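Local coordinates for protein Two-component sensor histidine kinase (Nostoc sp., PDB 3OLO) that probably senses a signal through its PAS domain and relays it to histidine phosphorylation in a two-component pathway, at residues L36-N39 with D40-R44; L54-L58 with Q59-V63. All blocks are in the same frame, centred on the assembly; numbering follows the deposited sequence.

How the interactions relate
Both interactions are local and partly buried, each a turn of chain tied largely through backbone N-H groups, in one PAS domain. Interaction 1 starts helix 40-46 directly off strand 35-38. Interaction 2 folds the loop between helices 50-53 and 70-76; its side chains reach both outermost strands of the chain's sheet, 35-38 and 78-86. An asparagine side-chain oxygen accepts from the backbone in each, at a helix start in one and in an Asx turn in the other. Their centres lie about 12 Å apart, and they meet where Leu54 CD2 packs 3.5 Å from Leu36 O. Interaction 1 also borders the second subunit, whose Phe14 packs on Leu36 and Tyr37; interaction 2 stays within its own chain.

Interaction 1: residues L36-N39 with D40-R44; sequences LYVN and DATCR
The side-chain amide of Asn39 has Ala41 over one face, the backbone N standing 3.8 Å from CG and the methyl CB 4.0 Å from ND2, while its oxygen end is turned to Thr42. This is an N-cap: Asn39 follows strand 35-38 and caps helix 40-46, a direct strand-to-helix step within the PAS fold. Asn39 OD1 accepts from Thr42 N at 3.0 Å, the donor tilted 34° from the amide plane on the same side as Ala41. Thr42 OG1 lies 3.1 Å from Asn39 OD1, on the other side of that plane. The first torsion of Asn39 (79°) sets CG between its own backbone N and carbonyl carbon, which folds the amide back over the first helical turn. At the ND2 end, Ile19 O and Glu24 O accept hydrogen bonds, and OD1 also receives Ser26 N, so the cap is held from both ends. The backbone O of Asn39 starts the helical ladder with a bond from Cys43 N, 3.3 Å away. Asp40, on the exposed side, forms a salt bridge with Arg50, which also donates to Val38 O. Beneath the cap the contact is apolar: Val38 CG1 meets Thr42 CG2 at 4.0 Å, the side chains crossing at about a right angle, with Leu53 and Phe27 packed around them. The other branch of Val38 turns to the next helical residue, CG2 resting 3.8 Å from Cys43 SG.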
ATOM      1  N   LEU A  36       1.402  13.643  -6.483  1.00 31.35           N
ATOM      2  CA  LEU A  36       0.745  14.195  -5.305  1.00 37.84           C
ATOM      3  C   LEU A  36       1.213  13.462  -4.066  1.00 31.12           C
ATOM      4  O   LEU A  36       1.251  14.019  -2.968  1.00 30.22           O
ATOM      5  CB  LEU A  36      -0.774  14.047  -5.415  1.00 37.23           C
ATOM      6  CG  LEU A  36      -1.420  14.738  -6.611  1.00 33.48           C
ATOM      7  CD1 LEU A  36      -2.908  14.457  -6.625  1.00 37.58           C
ATOM      8  CD2 LEU A  36      -1.151  16.232  -6.581  1.00 33.72           C
ATOM      9  N   TYR A  37       1.550  12.194  -4.252  1.00 29.36           N
ATOM     10  CA  TYR A  37       1.981  11.352  -3.159  1.00 27.27           C
ATOM     11  C   TYR A  37       2.813  10.224  -3.743  1.00 27.39           C
ATOM     12  O   TYR A  37       2.441   9.649  -4.753  1.00 31.92           O
ATOM     13  CB  TYR A  37       0.765  10.789  -2.409  1.00 26.67           C
ATOM     14  CG  TYR A  37       1.169   9.964  -1.223  1.00 32.16           C
ATOM     15  CD1 TYR A  37       1.554   8.641  -1.374  1.00 32.92           C
ATOM     16  CD2 TYR A  37       1.212  10.519   0.047  1.00 33.64           C
ATOM     17  CE1 TYR A  37       1.950   7.881  -0.281  1.00 27.68           C
ATOM     18  CE2 TYR A  37       1.600   9.769   1.137  1.00 28.73           C
ATOM     19  CZ  TYR A  37       1.974   8.456   0.967  1.00 28.21           C
ATOM     20  OH  TYR A  37       2.379   7.720   2.052  1.00 32.69           O
ATOM     21  N   VAL A  38       3.946   9.919  -3.123  1.00 26.21           N
ATOM     22  CA  VAL A  38       4.793   8.820  -3.582  1.00 23.58           C
ATOM     23  C   VAL A  38       5.220   8.013  -2.385  1.00 23.73           C
ATOM     24  O   VAL A  38       5.477   8.594  -1.334  1.00 29.03           O
ATOM     25  CB  VAL A  38       6.080   9.331  -4.310  1.00 29.07           C
ATOM     26  CG1 VAL A  38       5.720   9.998  -5.615  1.00 22.59           C
ATOM     27  CG2 VAL A  38       6.887  10.296  -3.412  1.00 22.87           C
ATOM     28  N   ASN A  39       5.301   6.686  -2.533  1.00 28.78           N
ATOM     29  CA  ASN A  39       5.829   5.836  -1.464  1.00 35.54           C
ATOM     30  C   ASN A  39       7.334   5.624  -1.621  1.00 34.19           C
ATOM     31  O   ASN A  39       7.898   5.910  -2.673  1.00 31.83           O
ATOM     32  CB  ASN A  39       5.066   4.498  -1.350  1.00 31.12           C
ATOM     33  CG  ASN A  39       5.486   3.460  -2.392  1.00 30.67           C
ATOM     34  OD1 ASN A  39       6.090   3.777  -3.407  1.00 28.45           O
ATOM     35  ND2 ASN A  39       5.131   2.198  -2.139  1.00 27.81           N
ATOM     36  N   ASP A  40       7.979   5.150  -0.560  1.00 29.69           N
ATOM     37  CA  ASP A  40       9.428   4.974  -0.558  1.00 32.43           C
ATOM     38  C   ASP A  40       9.923   4.159  -1.766  1.00 29.37           C
ATOM     39  O   ASP A  40      10.945   4.495  -2.364  1.00 29.15           O
ATOM     40  CB  ASP A  40       9.887   4.318   0.754  1.00 35.23           C
ATOM     41  CG  ASP A  40       9.642   5.199   1.985  1.00 37.69           C
ATOM     42  OD1 ASP A  40       9.312   6.392   1.840  1.00 36.70           O
ATOM     43  OD2 ASP A  40       9.796   4.696   3.115  1.00 39.99           O
ATOM     44  N   ALA A  41       9.213   3.094  -2.132  1.00 23.44           N
ATOM     45  CA  ALA A  41       9.640   2.271  -3.265  1.00 22.30           C
ATOM     46  C   ALA A  41       9.694   3.086  -4.572  1.00 26.88           C
ATOM     47  O   ALA A  41      10.565   2.862  -5.410  1.00 25.61           O
ATOM     48  CB  ALA A  41       8.735   1.032  -3.429  1.00 23.86           C
ATOM     49  N   THR A  42       8.770   4.030  -4.744  1.00 24.08           N
ATOM     50  CA  THR A  42       8.812   4.930  -5.898  1.00 24.55           C
ATOM     51  C   THR A  42      10.048   5.848  -5.896  1.00 25.21           C
ATOM     52  O   THR A  42      10.653   6.084  -6.935  1.00 27.30           O
ATOM     53  CB  THR A  42       7.548   5.813  -5.962  1.00 29.16           C
ATOM     54  OG1 THR A  42       6.414   4.996  -6.250  1.00 31.05           O
ATOM     55  CG2 THR A  42       7.677   6.868  -7.061  1.00 23.10           C
ATOM     56  N   CYS A  43      10.410   6.380  -4.734  1.00 22.54           N
ATOM     57  CA  CYS A  43      11.631   7.174  -4.634  1.00 25.26           C
ATOM     58  C   CYS A  43      12.835   6.315  -5.015  1.00 24.46           C
ATOM     59  O   CYS A  43      13.673   6.735  -5.802  1.00 24.26           O
ATOM     60  CB  CYS A  43      11.777   7.747  -3.229  1.00 25.70           C
ATOM     61  SG  CYS A  43      10.324   8.706  -2.746  1.00 30.19           S
ATOM     62  N   ARG A  44      12.894   5.091  -4.502  1.00 21.99           N
ATOM     63  CA  ARG A  44      14.001   4.205  -4.826  1.00 28.38           C
ATOM     64  C   ARG A  44      14.087   3.918  -6.331  1.00 31.81           C
ATOM     65  O   ARG A  44      15.166   3.948  -6.918  1.00 27.39           O
ATOM     66  CB  ARG A  44      13.886   2.883  -4.061  1.00 33.34           C
ATOM     67  CG  ARG A  44      15.017   1.910  -4.420  1.00 42.54           C
ATOM     68  CD  ARG A  44      14.640   0.449  -4.248  1.00 45.43           C
ATOM     69  NE  ARG A  44      15.536  -0.402  -5.038  1.00 53.03           N
ATOM     70  CZ  ARG A  44      15.314  -0.793  -6.295  1.00 51.21           C
ATOM     71  NH1 ARG A  44      14.200  -0.433  -6.942  1.00 38.75           N
ATOM     72  NH2 ARG A  44      16.211  -1.561  -6.908  1.00 47.91           N
TER

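Interaction 2: residues L54-L58 with Q59-V63; sequences LSMNL and QDIDV
Leu58 O takes two backbone N-H groups at once, from Asp62 N at 2.7 Å and from Ile61 N at 3.0 Å. The first comes nearly in line with the carbonyl (C=O...N 177°), whereas the second arrives well above the carbonyl plane. One residue earlier in this PAS-domain loop, between helices 50-53 and 70-76, the chain turns again. Asn57 OD1 accepts from Gln59 N at 2.9 Å in an Asx turn, and Asn57 O accepts from Asp60 N, also at 2.9 Å. Asp60 answers this bond with its side chain: OD2 takes Asn57 N at 2.9 Å, met from above the carboxylate plane, so the two residues are joined by a reciprocal pair. With CG anti to the backbone N (chi1 -165°), the Asn57 amide reaches forward to Gln59, while its ND2 donates to Asn32 O. Replacing Asn57 with alanine would probably leave Gln59 N and Asn32 O each without this partner and undo the Asx turn. Selenomethionine Met56 bends at chi3 (69°) and brings CE within 3.6 Å of Ile61 CD1, the two side chains crossing at about a right angle, both touching Phe35 and Tyr48. Leu58 lies against Asp62 CB, and the Asp62 carboxylate is bound by Thr83 and His68. All five hydrogen bonds across the contact start from main-chain N-H groups, so the side chains of Asn57 and Asp60 act in them purely as acceptors.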
ATOM      1  N   LEU A  54       7.676  15.523  -5.555  1.00 25.74           N
ATOM      2  CA  LEU A  54       6.419  16.211  -5.246  1.00 31.59           C
ATOM      3  C   LEU A  54       6.356  17.593  -5.885  1.00 34.54           C
ATOM      4  O   LEU A  54       5.425  18.361  -5.641  1.00 35.50           O
ATOM      5  CB  LEU A  54       6.191  16.292  -3.728  1.00 37.69           C
ATOM      6  CG  LEU A  54       5.869  14.931  -3.078  1.00 38.42           C
ATOM      7  CD1 LEU A  54       5.680  15.054  -1.559  1.00 34.68           C
ATOM      8  CD2 LEU A  54       4.633  14.289  -3.718  1.00 31.80           C
ATOM      9  N   SER A  55       7.349  17.909  -6.704  1.00 31.94           N
ATOM     10  CA  SER A  55       7.286  19.109  -7.528  1.00 36.02           C
ATOM     11  C   SER A  55       7.458  18.709  -8.985  1.00 37.29           C
ATOM     12  O   SER A  55       7.710  19.544  -9.842  1.00 40.57           O
ATOM     13  CB  SER A  55       8.365  20.107  -7.116  1.00 40.90           C
ATOM     14  OG  SER A  55       9.649  19.548  -7.308  1.00 54.61           O
HETATM   15  N   MSE A  56       7.296  17.419  -9.265  1.00 34.12           N
HETATM   16  CA  MSE A  56       7.540  16.911 -10.603  1.00 33.35           C
HETATM   17  C   MSE A  56       6.276  16.375 -11.269  1.00 30.16           C
HETATM   18  O   MSE A  56       5.227  16.254 -10.646  1.00 29.17           O
HETATM   19  CB  MSE A  56       8.632  15.833 -10.569  1.00 38.41           C
HETATM   20  CG  MSE A  56      10.049  16.402 -10.384  1.00 41.55           C
HETATM   21 SE   MSE A  56      11.400  15.039  -9.976  0.74 34.88          SE
HETATM   22  CE  MSE A  56      11.442  14.111 -11.688  1.00 34.98           C
ATOM     23  N   ASN A  57       6.399  16.084 -12.557  1.00 35.16           N
ATOM     24  CA  ASN A  57       5.317  15.543 -13.365  1.00 36.67           C
ATOM     25  C   ASN A  57       5.724  14.172 -13.887  1.00 37.78           C
ATOM     26  O   ASN A  57       6.917  13.901 -14.042  1.00 35.97           O
ATOM     27  CB  ASN A  57       5.065  16.461 -14.553  1.00 36.74           C
ATOM     28  CG  ASN A  57       3.754  16.179 -15.232  1.00 45.06           C
ATOM     29  OD1 ASN A  57       3.681  15.428 -16.211  1.00 52.98           O
ATOM     30  ND2 ASN A  57       2.700  16.793 -14.723  1.00 44.55           N
ATOM     31  N   LEU A  58       4.740  13.318 -14.158  1.00 30.09           N
ATOM     32  CA  LEU A  58       4.983  12.027 -14.792  1.00 28.70           C
ATOM     33  C   LEU A  58       5.826  12.189 -16.052  1.00 31.67           C
ATOM     34  O   LEU A  58       6.651  11.336 -16.387  1.00 33.06           O
ATOM     35  CB  LEU A  58       3.653  11.370 -15.170  1.00 30.64           C
ATOM     36  CG  LEU A  58       3.793  10.016 -15.852  1.00 28.07           C
ATOM     37  CD1 LEU A  58       4.510   9.059 -14.919  1.00 24.97           C
ATOM     38  CD2 LEU A  58       2.424   9.464 -16.278  1.00 40.02           C
ATOM     39  N   GLN A  59       5.626  13.297 -16.743  1.00 27.71           N
ATOM     40  CA  GLN A  59       6.314  13.545 -17.995  1.00 35.14           C
ATOM     41  C   GLN A  59       7.826  13.721 -17.801  1.00 39.03           C
ATOM     42  O   GLN A  59       8.591  13.635 -18.759  1.00 40.02           O
ATOM     43  CB  GLN A  59       5.722  14.788 -18.647  1.00 40.54           C
ATOM     44  CG  GLN A  59       6.259  15.079 -20.026  1.00 50.40           C
ATOM     45  CD  GLN A  59       5.570  16.274 -20.675  1.00 71.56           C
ATOM     46  OE1 GLN A  59       5.517  16.383 -21.901  1.00 74.84           O
ATOM     47  NE2 GLN A  59       5.039  17.177 -19.852  1.00 71.36           N
ATOM     48  N   ASP A  60       8.255  13.967 -16.569  1.00 35.24           N
ATOM     49  CA  ASP A  60       9.688  14.119 -16.267  1.00 33.73           C
ATOM     50  C   ASP A  60      10.381  12.772 -16.059  1.00 37.00           C
ATOM     51  O   ASP A  60      11.603  12.718 -16.005  1.00 36.58           O
ATOM     52  CB  ASP A  60       9.879  14.960 -15.002  1.00 32.88           C
ATOM     53  CG  ASP A  60       9.271  16.341 -15.123  1.00 42.34           C
ATOM     54  OD1 ASP A  60       9.318  16.919 -16.232  1.00 35.66           O
ATOM     55  OD2 ASP A  60       8.749  16.850 -14.109  1.00 44.38           O
ATOM     56  N   ILE A  61       9.586  11.707 -15.902  1.00 32.98           N
ATOM     57  CA  ILE A  61      10.067  10.346 -15.644  1.00 36.12           C
ATOM     58  C   ILE A  61       9.718   9.413 -16.809  1.00 32.86           C
ATOM     59  O   ILE A  61      10.517   8.604 -17.252  1.00 32.70           O
ATOM     60  CB  ILE A  61       9.357   9.746 -14.401  1.00 42.49           C
ATOM     61  CG1 ILE A  61       9.456  10.689 -13.199  1.00 45.61           C
ATOM     62  CG2 ILE A  61       9.913   8.368 -14.056  1.00 36.75           C
ATOM     63  CD1 ILE A  61      10.778  10.670 -12.521  1.00 35.54           C
ATOM     64  N   ASP A  62       8.481   9.502 -17.266  1.00 25.95           N
ATOM     65  CA  ASP A  62       7.988   8.622 -18.319  1.00 30.49           C
ATOM     66  C   ASP A  62       8.524   9.096 -19.662  1.00 30.89           C
ATOM     67  O   ASP A  62       8.008  10.034 -20.258  1.00 41.47           O
ATOM     68  CB  ASP A  62       6.461   8.607 -18.317  1.00 32.19           C
ATOM     69  CG  ASP A  62       5.881   7.600 -19.289  1.00 36.17           C
ATOM     70  OD1 ASP A  62       6.622   7.105 -20.165  1.00 37.33           O
ATOM     71  OD2 ASP A  62       4.680   7.307 -19.177  1.00 40.38           O
ATOM     72  N   VAL A  63       9.585   8.447 -20.116  1.00 32.02           N
ATOM     73  CA  VAL A  63      10.208   8.772 -21.389  1.00 32.36           C
ATOM     74  C   VAL A  63       9.212   8.763 -22.543  1.00 31.91           C
ATOM     75  O   VAL A  63       9.337   9.542 -23.485  1.00 36.88           O
ATOM     76  CB  VAL A  63      11.327   7.767 -21.713  1.00 35.02           C
ATOM     77  CG1 VAL A  63      11.963   8.094 -23.059  1.00 33.98           C
ATOM     78  CG2 VAL A  63      12.372   7.787 -20.618  1.00 33.09           C
TER